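Local coordinates for protein probable chitinase A (Chromobacterium violaceum, PDB 4TX8) that probably hydrolyses internal glycosidic bonds of chitin as a family 18 endochitinase and carries a small module likely to bind the same polysaccharide, at residues His107-Tyr112 / Tyr407-Pro412; Gly186-Asn191 / Gln197-Ser202; Leu217-Gly222 / Ser233-Ala238; Val291-Asn296 / Asp314-Gly319; Thr365-Leu370 / Ala414-Gln419. One frame throughout, in Å; residues are numbered along the deposited sequence. Where two conformers were deposited one is given.

All five contacts belong to the family 18 glycosidase (beta/alpha)8 barrel. Interactions 2 and 3, with centres 9 Å apart, involve the consecutive helices 193-210 and 230-246, joined by a probable hydrogen bond of 2.6 Å from Asn234 ND2 to Leu190 O. Interaction 3 also carries the calcium ligands Asp218 and Glu220. From there Asp218 OD1 meets Gln292 NE2 of interaction 4 at 3.0 Å, a probable hydrogen bond, while Tyr112 OH of interaction 1 packs 4.2 Å from Asp218 CB. Interactions 1 and 5 share helix 410-417 and have centres 10 Å apart; interaction 5 lies across the chain's centre from interaction 2, about 37 Å away between centres, and touches interaction 4 through Ala369.

Interaction 1 (His107-Tyr112 / Tyr407-Pro412); sequences HALVGY and YTFSRP
Between strand 108-114 and helix 410-417 the backbones come nearest at Leu109 and Ser410, with 7.8 Å between their CA atoms. The chain enters this helix through a turn in which Arg411 N bonds to Tyr407 O. The strand directs the Leu109 side chain at the turn, and its two methyl groups divide the work. One, Leu109 CD1, rests against Ser410, 4.0 Å from both Ser410 CA and Ser410 CB. The other, Leu109 CD2, arrives near the ring plane of Phe409, at its edge, 4.2 Å from Phe409 CE1. Phe409 reaches this place because its CG lies opposite the backbone N (chi1 -175°), which swings the ring toward the barrel wall, where it also packs on Val394 and Thr396. A branched leucine suits a site with two different neighbours, and a small serine lets the helix backbone itself come near the methyl. Ser410 OG turns to Asp402 OD2, and the other oxygen of that carboxylate receives Phe409 N, so one aspartate ties down the turn from outside the contact. No hydrogen bond passes between residues 107-112 and 407-412. The junction of the first barrel strand with the last helix therefore depends here on dispersion and exclusion of water, while the buried hydroxyl of Ser410 is satisfied by Asp402.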
# COMPACT_ATOMS: atom_id res chain seq x y z
N HIS A 107 2.06 2.10 -15.04
CA HIS A 107 0.91 2.51 -14.26
C HIS A 107 0.49 1.34 -13.38
O HIS A 107 -0.21 0.42 -13.82
CB HIS A 107 -0.22 2.96 -15.18
CG HIS A 107 0.18 4.07 -16.11
ND1 HIS A 107 0.00 4.01 -17.47
CD2 HIS A 107 0.78 5.26 -15.86
CE1 HIS A 107 0.46 5.11 -18.03
NE2 HIS A 107 0.94 5.89 -17.07
N ALA A 108 0.94 1.38 -12.13
CA ALA A 108 0.88 0.21 -11.26
C ALA A 108 -0.28 0.24 -10.28
O ALA A 108 -0.68 1.31 -9.80
CB ALA A 108 2.20 0.08 -10.51
N LEU A 109 -0.81 -0.94 -9.99
CA LEU A 109 -1.71 -1.14 -8.86
C LEU A 109 -0.91 -1.83 -7.77
O LEU A 109 -0.46 -2.97 -7.95
CB LEU A 109 -2.93 -1.97 -9.25
CG LEU A 109 -4.27 -1.76 -8.52
CD1 LEU A 109 -5.05 -3.07 -8.44
CD2 LEU A 109 -4.12 -1.13 -7.14
N VAL A 110 -0.71 -1.14 -6.66
CA VAL A 110 0.05 -1.66 -5.53
C VAL A 110 -0.91 -2.06 -4.41
O VAL A 110 -1.80 -1.29 -4.06
CB VAL A 110 1.06 -0.62 -5.00
CG1 VAL A 110 1.81 -1.17 -3.79
CG2 VAL A 110 2.03 -0.20 -6.10
N GLY A 111 -0.72 -3.26 -3.86
CA GLY A 111 -1.58 -3.72 -2.78
C GLY A 111 -0.85 -4.52 -1.72
O GLY A 111 0.17 -5.15 -2.00
N TYR A 112 -1.38 -4.50 -0.50
CA TYR A 112 -0.80 -5.25 0.60
C TYR A 112 -1.45 -6.61 0.77
O TYR A 112 -2.68 -6.73 0.78
CB TYR A 112 -0.91 -4.46 1.91
CG TYR A 112 0.00 -3.26 1.99
CD1 TYR A 112 -0.33 -2.06 1.36
CD2 TYR A 112 1.21 -3.33 2.68
CE1 TYR A 112 0.51 -0.97 1.42
CE2 TYR A 112 2.05 -2.23 2.75
CZ TYR A 112 1.70 -1.06 2.12
OH TYR A 112 2.55 0.02 2.19
N TYR A 407 -13.27 -8.17 -5.27
CA TYR A 407 -12.43 -7.46 -6.24
C TYR A 407 -13.09 -6.19 -6.76
O TYR A 407 -12.88 -5.81 -7.91
CB TYR A 407 -12.07 -8.37 -7.42
CG TYR A 407 -11.52 -9.72 -7.02
CD1 TYR A 407 -10.28 -9.84 -6.41
CD2 TYR A 407 -12.24 -10.89 -7.28
CE1 TYR A 407 -9.77 -11.08 -6.06
CE2 TYR A 407 -11.74 -12.12 -6.93
CZ TYR A 407 -10.51 -12.22 -6.32
OH TYR A 407 -10.01 -13.45 -5.97
N THR A 408 -13.88 -5.54 -5.92
CA THR A 408 -14.63 -4.35 -6.33
C THR A 408 -13.73 -3.13 -6.50
O THR A 408 -14.13 -2.14 -7.11
CB THR A 408 -15.74 -4.01 -5.33
OG1 THR A 408 -15.19 -4.01 -4.00
CG2 THR A 408 -16.85 -5.04 -5.41
N PHE A 409 -12.52 -3.20 -5.96
CA PHE A 409 -11.56 -2.12 -6.14
C PHE A 409 -10.59 -2.47 -7.27
O PHE A 409 -10.45 -1.71 -8.23
CB PHE A 409 -10.78 -1.85 -4.84
CG PHE A 409 -9.85 -0.66 -4.93
CD1 PHE A 409 -8.55 -0.81 -5.41
CD2 PHE A 409 -10.26 0.60 -4.53
CE1 PHE A 409 -7.69 0.27 -5.49
CE2 PHE A 409 -9.41 1.69 -4.61
CZ PHE A 409 -8.12 1.53 -5.09
N SER A 410 -9.95 -3.63 -7.17
CA SER A 410 -8.89 -4.00 -8.11
C SER A 410 -9.37 -4.09 -9.56
O SER A 410 -8.65 -3.67 -10.47
CB SER A 410 -8.26 -5.34 -7.70
OG SER A 410 -9.22 -6.38 -7.68
N ARG A 411 -10.56 -4.62 -9.79
CA ARG A 411 -11.03 -4.79 -11.17
C ARG A 411 -11.23 -3.45 -11.90
O ARG A 411 -10.64 -3.26 -12.96
CB ARG A 411 -12.32 -5.62 -11.21
CG ARG A 411 -12.11 -7.12 -11.07
CD ARG A 411 -13.43 -7.87 -11.04
NE ARG A 411 -13.23 -9.31 -10.91
CZ ARG A 411 -14.20 -10.19 -10.67
NH1 ARG A 411 -15.45 -9.77 -10.53
NH2 ARG A 411 -13.92 -11.48 -10.56
N PRO A 412 -12.03 -2.53 -11.34
CA PRO A 412 -12.18 -1.30 -12.13
C PRO A 412 -10.94 -0.40 -12.10
O PRO A 412 -10.68 0.29 -13.09
CB PRO A 412 -13.37 -0.60 -11.46
CG PRO A 412 -13.38 -1.11 -10.06
CD PRO A 412 -12.90 -2.52 -10.14

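Interaction 2 (Gly186-Asn191 / Gln197-Ser202); sequences GSVTLN and QNFVNS
Leu190 and Val188, in the loop leading to helix 193-210, both direct their side chains at Phe199 on that helix. Leu190 CD2 touches the root of the aromatic side chain, 3.8 Å from Phe199 CB, and Leu190 CD1 lies over one face of the ring. Val188 CG1 reaches the same flank obliquely, 4.0 Å from Phe199 CD2. Both aliphatic chains run about perpendicular to that of Phe199, whose CG stands opposite its backbone N (chi1 -179°) and thus carries the ring away from the helix. A broad, flat ring can accept two neighbouring aliphatic groups from an extended chain, whose alternate residues, 188 and 190, face the same way.

Hydrogen bonding stays within the helix or goes elsewhere. Ser202 OG donates to Asn198 O at 2.8 Å, and Ser202 N reaches that carbonyl from the opposite face of its plane. Val188 N bonds to Ser223 OG.

Strand 176-182, helix 193-210 and strand 214-218 form a beta-alpha-beta crossover of the TIM barrel, and here the loop entering the helix packs back on it.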
# COMPACT_ATOMS: atom_id res chain seq x y z
N GLY A 186 5.76 -3.31 14.07
CA GLY A 186 6.37 -2.34 13.17
C GLY A 186 7.10 -1.23 13.89
O GLY A 186 7.24 -0.12 13.36
N SER A 187 7.58 -1.51 15.10
CA SER A 187 8.34 -0.54 15.87
C SER A 187 9.83 -0.82 15.77
O SER A 187 10.38 -1.59 16.55
CB SER A 187 7.91 -0.54 17.34
OG SER A 187 6.53 -0.23 17.48
N VAL A 188 10.48 -0.19 14.79
CA VAL A 188 11.91 -0.39 14.56
C VAL A 188 12.75 0.59 15.37
O VAL A 188 12.45 1.78 15.42
CB VAL A 188 12.26 -0.24 13.07
CG1 VAL A 188 13.72 -0.57 12.83
CG2 VAL A 188 11.36 -1.14 12.23
N THR A 189 13.80 0.09 16.01
CA THR A 189 14.74 0.95 16.72
C THR A 189 16.04 1.10 15.94
O THR A 189 16.75 0.13 15.69
CB THR A 189 15.08 0.41 18.13
OG1 THR A 189 15.54 -0.95 18.02
CG2 THR A 189 13.86 0.46 19.03
N LEU A 190 16.34 2.33 15.54
CA LEU A 190 17.59 2.65 14.86
C LEU A 190 18.25 3.84 15.54
O LEU A 190 18.31 4.94 14.97
CB LEU A 190 17.35 2.95 13.38
CG LEU A 190 16.80 1.79 12.54
CD1 LEU A 190 16.58 2.25 11.11
CD2 LEU A 190 17.74 0.60 12.58
N ASN A 191 18.73 3.63 16.76
CA ASN A 191 19.26 4.71 17.58
C ASN A 191 20.78 4.77 17.59
O ASN A 191 21.36 5.79 17.97
CB ASN A 191 18.73 4.58 19.01
CG ASN A 191 17.22 4.74 19.09
OD1 ASN A 191 16.66 5.70 18.55
ND2 ASN A 191 16.55 3.80 19.74
N GLN A 197 23.36 -1.85 11.80
CA GLN A 197 23.99 -3.03 11.24
C GLN A 197 23.10 -4.27 11.36
O GLN A 197 23.03 -5.07 10.43
CB GLN A 197 25.34 -3.28 11.91
CG GLN A 197 26.40 -2.25 11.55
CD GLN A 197 26.55 -2.09 10.05
OE1 GLN A 197 26.33 -1.01 9.50
NE2 GLN A 197 26.93 -3.17 9.37
N ASN A 198 22.42 -4.42 12.49
CA ASN A 198 21.49 -5.53 12.68
C ASN A 198 20.33 -5.44 11.69
O ASN A 198 19.89 -6.45 11.14
CB ASN A 198 20.96 -5.57 14.11
CG ASN A 198 22.01 -6.00 15.12
OD1 ASN A 198 23.01 -6.62 14.76
ND2 ASN A 198 21.77 -5.69 16.38
N PHE A 199 19.85 -4.22 11.48
CA PHE A 199 18.80 -3.93 10.50
C PHE A 199 19.24 -4.38 9.12
O PHE A 199 18.56 -5.17 8.46
CB PHE A 199 18.48 -2.44 10.51
CG PHE A 199 17.40 -2.02 9.54
CD1 PHE A 199 17.71 -1.67 8.24
CD2 PHE A 199 16.08 -1.93 9.96
CE1 PHE A 199 16.73 -1.27 7.35
CE2 PHE A 199 15.09 -1.53 9.08
CZ PHE A 199 15.41 -1.20 7.77
N VAL A 200 20.39 -3.88 8.69
CA VAL A 200 20.93 -4.17 7.37
C VAL A 200 21.16 -5.67 7.16
O VAL A 200 20.67 -6.25 6.19
CB VAL A 200 22.24 -3.41 7.13
CG1 VAL A 200 22.95 -3.93 5.90
CG2 VAL A 200 21.97 -1.92 7.00
N ASN A 201 21.89 -6.29 8.08
CA ASN A 201 22.25 -7.69 7.95
C ASN A 201 21.05 -8.63 7.97
O ASN A 201 20.95 -9.52 7.14
CB ASN A 201 23.24 -8.09 9.05
CG ASN A 201 24.59 -7.41 8.91
OD1 ASN A 201 24.95 -6.96 7.82
ND2 ASN A 201 25.34 -7.34 10.00
N SER A 202 20.13 -8.44 8.92
CA SER A 202 19.00 -9.35 9.05
C SER A 202 18.06 -9.25 7.84
O SER A 202 17.57 -10.27 7.35
CB SER A 202 18.23 -9.11 10.35
OG SER A 202 17.62 -7.83 10.38

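Interaction 3 (Leu217-Gly222 / Ser233-Ala238); sequences LDLESG and SNLVSA. With CA (calcium ion), chain D.
The two backbones come nearest at Leu217 and Leu235, still 10.0 Å apart between CA atoms, a separation bridged by side chains from strand 214-218 and helix 230-246. The two leucines meet tip to tip, Leu217 CD1 lying 4.1 Å from Leu235 CD2. The same helix methyl also serves Leu219, whose CD1 is 4.3 Å from Leu235 CD2. Leucine suits these places because its terminal methyls span the gap between strand and helix without presenting a polar group to it. Leu217 and Leu219 direct their side chains at the helix, whereas Asp218 between them supplies a calcium ligand.

The ion is held by Asp218 OD1 at 2.4 Å and by both carboxylate oxygens of Glu220, OE1 at 2.6 Å and OE2 at 2.4 Å. A water oxygen at 2.5 Å from the calcium ion and the backbone carbonyl of Ala255 bring the number of oxygen donors to five. Glu220 turns back to the metal by a bend at its second torsion (chi2 -91°). Glu220 OE2 also accepts from Glu257 N, which probably limits the turning of its carboxylate.

Asp218 and Glu220 are the last two acidic positions of the DxxDxDxE signature of family 18, which lies in the active-site cleft of these enzymes. The alternation thus separates two chemistries within a few residues: hard oxygen ligands, well matched to calcium, gather at the cleft, and leucine methyls behind them pack the strand against its helix.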
# COMPACT_ATOMS: atom_id res chain seq x y z
N LEU A 217 8.41 0.76 3.38
CA LEU A 217 8.43 1.36 4.71
C LEU A 217 7.04 1.82 5.14
O LEU A 217 6.52 2.82 4.64
CB LEU A 217 9.42 2.52 4.76
CG LEU A 217 10.84 2.20 4.28
CD1 LEU A 217 11.72 3.44 4.37
CD2 LEU A 217 11.44 1.05 5.07
N ASP A 218 6.44 1.09 6.06
CA ASP A 218 5.13 1.42 6.61
C ASP A 218 5.24 1.40 8.12
O ASP A 218 4.39 0.85 8.81
CB ASP A 218 4.08 0.42 6.11
CG ASP A 218 2.66 0.82 6.47
OD1 ASP A 218 2.43 2.01 6.76
OD2 ASP A 218 1.78 -0.06 6.46
N LEU A 219 6.31 2.00 8.64
CA LEU A 219 6.71 1.77 10.03
C LEU A 219 6.69 3.00 10.92
O LEU A 219 7.11 2.93 12.08
CB LEU A 219 8.12 1.17 10.04
CG LEU A 219 9.19 1.78 9.11
CD1 LEU A 219 9.55 3.21 9.48
CD2 LEU A 219 10.44 0.91 9.10
N GLU A 220 6.21 4.12 10.41
CA GLU A 220 6.43 5.40 11.07
C GLU A 220 5.68 5.55 12.39
O GLU A 220 6.11 6.29 13.28
CB GLU A 220 6.07 6.56 10.14
CG GLU A 220 4.58 6.76 9.91
CD GLU A 220 4.05 5.99 8.71
OE1 GLU A 220 4.70 5.01 8.29
OE2 GLU A 220 2.99 6.39 8.19
N SER A 221 4.56 4.86 12.53
CA SER A 221 3.68 5.11 13.67
C SER A 221 4.23 4.55 14.97
O SER A 221 3.97 5.09 16.04
CB SER A 221 2.30 4.54 13.39
OG SER A 221 1.43 4.68 14.51
N GLY A 222 4.98 3.46 14.88
CA GLY A 222 5.57 2.86 16.07
C GLY A 222 7.07 3.08 16.22
O GLY A 222 7.66 2.67 17.21
N SER A 233 17.91 9.97 10.38
CA SER A 233 19.19 9.82 9.69
C SER A 233 19.59 8.36 9.54
O SER A 233 20.08 7.95 8.49
CB SER A 233 20.30 10.58 10.43
OG SER A 233 20.08 11.97 10.39
N ASN A 234 19.40 7.58 10.60
CA ASN A 234 19.84 6.20 10.61
C ASN A 234 19.07 5.32 9.63
O ASN A 234 19.62 4.36 9.09
CB ASN A 234 19.75 5.62 12.02
CG ASN A 234 20.72 6.28 12.98
OD1 ASN A 234 21.70 6.90 12.57
ND2 ASN A 234 20.45 6.15 14.27
N LEU A 235 17.80 5.64 9.40
CA LEU A 235 16.98 4.86 8.48
C LEU A 235 17.47 5.01 7.05
O LEU A 235 17.57 4.04 6.31
CB LEU A 235 15.51 5.26 8.59
CG LEU A 235 14.51 4.52 7.69
CD1 LEU A 235 14.60 3.02 7.90
CD2 LEU A 235 13.09 5.01 7.93
N VAL A 236 17.79 6.24 6.66
CA VAL A 236 18.33 6.51 5.33
C VAL A 236 19.65 5.78 5.12
O VAL A 236 19.87 5.15 4.08
CB VAL A 236 18.54 8.02 5.10
CG1 VAL A 236 19.31 8.26 3.80
CG2 VAL A 236 17.20 8.75 5.07
N SER A 237 20.51 5.85 6.12
CA SER A 237 21.80 5.16 6.07
C SER A 237 21.61 3.65 5.98
O SER A 237 22.31 2.98 5.23
CB SER A 237 22.64 5.52 7.30
OG SER A 237 23.88 4.83 7.29
N ALA A 238 20.66 3.13 6.75
CA ALA A 238 20.39 1.70 6.78
C ALA A 238 19.90 1.19 5.43
O ALA A 238 20.36 0.15 4.95
CB ALA A 238 19.39 1.38 7.87
CA CA D . 2.50 4.35 7.08
O HOH W 1 0.95 3.82 9.03

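Interaction 4 (Val291-Asn296 / Asp314-Gly319); sequences VQYYNN and DMLVGG
Tyr293 makes a buried contact with Met315, Leu316 and Gly319, an aromatic wedge between the end of strand 288-292 and the following helix, 313-325. Three helix residues meet different parts of it. Met315 runs out extended beyond CG and brings its CE to the ring edge, 3.9 Å from Tyr293 CD1. Leu316 CD2 packs obliquely near the root of the ring, 3.9 Å from Tyr293 CB. Farther out, Gly319 CA is 3.8 Å from Tyr293 CE1 and Tyr293 OH lies 3.2 Å from Gly319 C; with no side chain there, the ring can settle directly against the helix backbone. A flexible methionine and a branched leucine fill the space around the base of the ring. From its own segment, Val291 CG1 lies 3.6 Å above one face of the Tyr293 ring, toward its rim. The phenol OH has a weak hydrogen bond with Gln262 NE2, which also bonds to Gly319 O. Asn296 ND2 donates to Tyr294 O at 3.0 Å and has a second partner in Glu257.

Around this centre, Tyr293 and Leu316 both reach Phe347 of strand 345-350, while Leu316 and Val317 also touch Ala369 of the neighbouring helix 363-375.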
# COMPACT_ATOMS: atom_id res chain seq x y z
N VAL A 291 1.72 7.88 -0.46
CA VAL A 291 1.24 8.42 0.80
C VAL A 291 -0.15 7.88 1.10
O VAL A 291 -0.98 7.71 0.21
CB VAL A 291 1.25 9.97 0.77
CG1 VAL A 291 0.33 10.55 1.83
CG2 VAL A 291 2.67 10.48 0.94
N GLN A 292 -0.40 7.58 2.37
CA GLN A 292 -1.71 7.12 2.80
C GLN A 292 -2.63 8.32 3.00
O GLN A 292 -2.47 9.09 3.94
CB GLN A 292 -1.58 6.29 4.08
CG GLN A 292 -0.77 5.00 3.89
CD GLN A 292 -0.35 4.34 5.19
OE1 GLN A 292 -0.61 4.85 6.28
NE2 GLN A 292 0.29 3.18 5.08
N TYR A 293 -3.59 8.47 2.10
CA TYR A 293 -4.55 9.56 2.21
C TYR A 293 -5.80 9.09 2.92
O TYR A 293 -6.92 9.29 2.44
CB TYR A 293 -4.87 10.13 0.83
CG TYR A 293 -3.66 10.71 0.14
CD1 TYR A 293 -3.22 11.99 0.45
CD2 TYR A 293 -2.96 9.98 -0.81
CE1 TYR A 293 -2.10 12.52 -0.17
CE2 TYR A 293 -1.84 10.51 -1.43
CZ TYR A 293 -1.42 11.78 -1.11
OH TYR A 293 -0.31 12.30 -1.73
N TYR A 294 -5.62 8.45 4.07
CA TYR A 294 -6.75 8.03 4.89
C TYR A 294 -6.41 8.06 6.37
O TYR A 294 -5.24 8.11 6.75
CB TYR A 294 -7.24 6.63 4.49
CG TYR A 294 -6.16 5.58 4.24
CD1 TYR A 294 -5.52 5.50 3.00
CD2 TYR A 294 -5.81 4.66 5.21
CE1 TYR A 294 -4.55 4.55 2.75
CE2 TYR A 294 -4.84 3.69 4.97
CZ TYR A 294 -4.22 3.65 3.74
OH TYR A 294 -3.26 2.70 3.48
N ASN A 295 -7.46 8.04 7.19
CA ASN A 295 -7.35 8.04 8.65
C ASN A 295 -6.75 9.31 9.24
O ASN A 295 -6.46 9.36 10.43
CB ASN A 295 -6.52 6.84 9.13
CG ASN A 295 -7.24 5.52 8.99
OD1 ASN A 295 -8.45 5.48 8.79
ND2 ASN A 295 -6.49 4.43 9.10
N ASN A 296 -6.55 10.35 8.44
CA ASN A 296 -5.93 11.56 8.98
C ASN A 296 -6.61 12.86 8.56
O ASN A 296 -6.00 13.93 8.58
CB ASN A 296 -4.45 11.60 8.59
CG ASN A 296 -3.62 10.59 9.37
OD1 ASN A 296 -3.22 10.84 10.50
ND2 ASN A 296 -3.38 9.43 8.77
N ASP A 314 -9.66 15.60 -5.58
CA ASP A 314 -8.82 16.78 -5.41
C ASP A 314 -7.69 16.54 -4.41
O ASP A 314 -6.54 16.92 -4.65
CB ASP A 314 -9.66 17.98 -4.96
CG ASP A 314 -10.30 18.73 -6.12
OD1 ASP A 314 -9.87 18.56 -7.28
OD2 ASP A 314 -11.24 19.51 -5.84
N MET A 315 -8.01 15.90 -3.28
CA MET A 315 -7.00 15.62 -2.27
C MET A 315 -5.94 14.67 -2.81
O MET A 315 -4.75 14.83 -2.56
CB MET A 315 -7.65 15.03 -1.01
CG MET A 315 -6.67 14.62 0.09
SD MET A 315 -7.42 14.24 1.67
CE MET A 315 -6.02 13.67 2.60
N LEU A 316 -6.38 13.68 -3.57
CA LEU A 316 -5.46 12.73 -4.18
C LEU A 316 -4.57 13.45 -5.20
O LEU A 316 -3.36 13.24 -5.23
CB LEU A 316 -6.21 11.58 -4.84
CG LEU A 316 -7.14 10.77 -3.94
CD1 LEU A 316 -7.79 9.65 -4.73
CD2 LEU A 316 -6.38 10.22 -2.74
N VAL A 317 -5.19 14.29 -6.02
CA VAL A 317 -4.45 15.05 -7.02
C VAL A 317 -3.52 16.05 -6.34
O VAL A 317 -2.35 16.17 -6.70
CB VAL A 317 -5.39 15.78 -7.99
CG1 VAL A 317 -4.60 16.66 -8.95
CG2 VAL A 317 -6.24 14.78 -8.75
N GLY A 318 -4.05 16.74 -5.33
CA GLY A 318 -3.29 17.74 -4.60
C GLY A 318 -2.09 17.18 -3.86
O GLY A 318 -0.99 17.72 -3.93
N GLY A 319 -2.31 16.08 -3.14
CA GLY A 319 -1.24 15.41 -2.43
C GLY A 319 -0.14 14.98 -3.38
O GLY A 319 1.05 15.11 -3.09

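Interaction 5 (Thr365-Leu370 / Ala414-Gln419); sequences TVAKAL and AASLRQ
Leu370 and Leu417 form the buried part of this contact, where Leu370 CD1 approaches Leu417 CD2 to 3.6 Å. Leu370 CD2 lies 4.0 Å from that same Leu417 methyl, so the forked end of one leucine takes in the tip of the other. Leucine fits here because Leu370 faces the barrel strands, touching Phe347 and Val394.

Nearly a turn back along helix 363-375 the helices come closest, and the packing is just as tight. Ala367 CA and Ser416 CA are 5.9 Å apart, a spacing that suits two small residues. Ala367 CB packs on Ser416 OG at 3.5 Å, and Leu370 CD1 adds a longer contact of 4.3 Å with Ser416 CB. Ser416 OG finds its polar partner at Pro412 O, so the hydroxyl can lie against the Ala367 methyl while bonded within its own helix.

Helices 363-375 and 410-417 belong to the outer ring of the TIM barrel. Helix 363-375 lies between strands 345-350 and 393-397 in the chain, and helix 410-417 follows the latter, so the pair are neighbours in the helical layer.

The outward side is looser. Lys368 and Ala415 are exposed, and a citrate, probably from the crystallisation liquor, binds Lys368 NZ and Thr365 OG1. After Leu417 the helix gives way to exposed Arg418, whose guanidinium lies over Ala414 O and forms a salt bridge with Asp132. Gln419, the last residue modelled, is poorly ordered.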
# COMPACT_ATOMS: atom_id res chain seq x y z
N THR A 365 -13.88 7.85 -8.34
CA THR A 365 -13.04 8.90 -7.78
C THR A 365 -11.57 8.66 -8.11
O THR A 365 -10.85 9.58 -8.51
CB THR A 365 -13.20 9.01 -6.25
OG1 THR A 365 -14.46 9.61 -5.94
CG2 THR A 365 -12.08 9.84 -5.64
N VAL A 366 -11.12 7.41 -7.94
CA VAL A 366 -9.76 7.04 -8.28
C VAL A 366 -9.49 7.29 -9.76
O VAL A 366 -8.48 7.90 -10.12
CB VAL A 366 -9.46 5.56 -7.94
CG1 VAL A 366 -8.12 5.13 -8.50
CG2 VAL A 366 -9.52 5.33 -6.43
N ALA A 367 -10.40 6.84 -10.61
CA ALA A 367 -10.26 7.03 -12.05
C ALA A 367 -10.15 8.51 -12.41
O ALA A 367 -9.34 8.89 -13.26
CB ALA A 367 -11.43 6.39 -12.79
N LYS A 368 -10.95 9.34 -11.76
CA LYS A 368 -10.93 10.79 -12.00
C LYS A 368 -9.59 11.40 -11.63
O LYS A 368 -9.04 12.22 -12.37
CB LYS A 368 -12.05 11.48 -11.23
CG LYS A 368 -13.38 11.56 -11.96
CD LYS A 368 -14.45 12.16 -11.06
CE LYS A 368 -13.95 13.42 -10.37
NZ LYS A 368 -14.84 13.83 -9.25
N ALA A 369 -9.05 11.00 -10.48
CA ALA A 369 -7.76 11.50 -10.02
C ALA A 369 -6.64 11.07 -10.98
O ALA A 369 -5.73 11.85 -11.26
CB ALA A 369 -7.47 11.02 -8.61
N LEU A 370 -6.72 9.84 -11.48
CA LEU A 370 -5.71 9.32 -12.39
C LEU A 370 -5.68 10.07 -13.72
O LEU A 370 -4.63 10.53 -14.15
CB LEU A 370 -5.94 7.83 -12.65
CG LEU A 370 -5.54 6.88 -11.52
CD1 LEU A 370 -5.94 5.45 -11.87
CD2 LEU A 370 -4.05 6.98 -11.24
N ALA A 414 -7.66 -1.30 -11.90
CA ALA A 414 -6.67 -1.83 -12.84
C ALA A 414 -7.07 -1.50 -14.28
O ALA A 414 -6.22 -1.18 -15.10
CB ALA A 414 -6.51 -3.33 -12.68
N ALA A 415 -8.37 -1.56 -14.57
CA ALA A 415 -8.87 -1.21 -15.90
C ALA A 415 -8.57 0.25 -16.22
O ALA A 415 -8.19 0.58 -17.34
CB ALA A 415 -10.36 -1.49 -16.00
N SER A 416 -8.75 1.12 -15.23
CA SER A 416 -8.47 2.54 -15.39
C SER A 416 -6.98 2.79 -15.64
O SER A 416 -6.61 3.54 -16.55
CB SER A 416 -8.93 3.33 -14.17
OG SER A 416 -10.34 3.25 -14.02
N LEU A 417 -6.13 2.15 -14.84
CA LEU A 417 -4.69 2.24 -15.02
C LEU A 417 -4.27 1.74 -16.40
O LEU A 417 -3.33 2.26 -17.01
CB LEU A 417 -3.97 1.44 -13.93
CG LEU A 417 -4.01 2.04 -12.52
CD1 LEU A 417 -3.59 1.01 -11.49
CD2 LEU A 417 -3.10 3.26 -12.44
N ARG A 418 -4.99 0.74 -16.87
CA ARG A 418 -4.70 0.05 -18.13
C ARG A 418 -5.17 0.85 -19.34
O ARG A 418 -4.99 0.42 -20.48
CB ARG A 418 -5.37 -1.33 -18.09
CG ARG A 418 -4.89 -2.33 -19.11
CD ARG A 418 -5.59 -3.67 -18.90
NE ARG A 418 -5.25 -4.26 -17.61
CZ ARG A 418 -6.13 -4.61 -16.69
NH1 ARG A 418 -7.43 -4.43 -16.90
NH2 ARG A 418 -5.72 -5.15 -15.55
N GLN A 419 -5.76 2.02 -19.07
CA GLN A 419 -6.43 2.86 -20.06
C GLN A 419 -7.67 2.18 -20.60
O GLN A 419 -8.79 2.46 -20.16
CB GLN A 419 -5.49 3.23 -21.22
CG GLN A 419 -4.17 3.83 -20.78
CD GLN A 419 -4.34 5.10 -19.98
OE1 GLN A 419 -5.28 5.87 -20.21
NE2 GLN A 419 -3.45 5.32 -19.03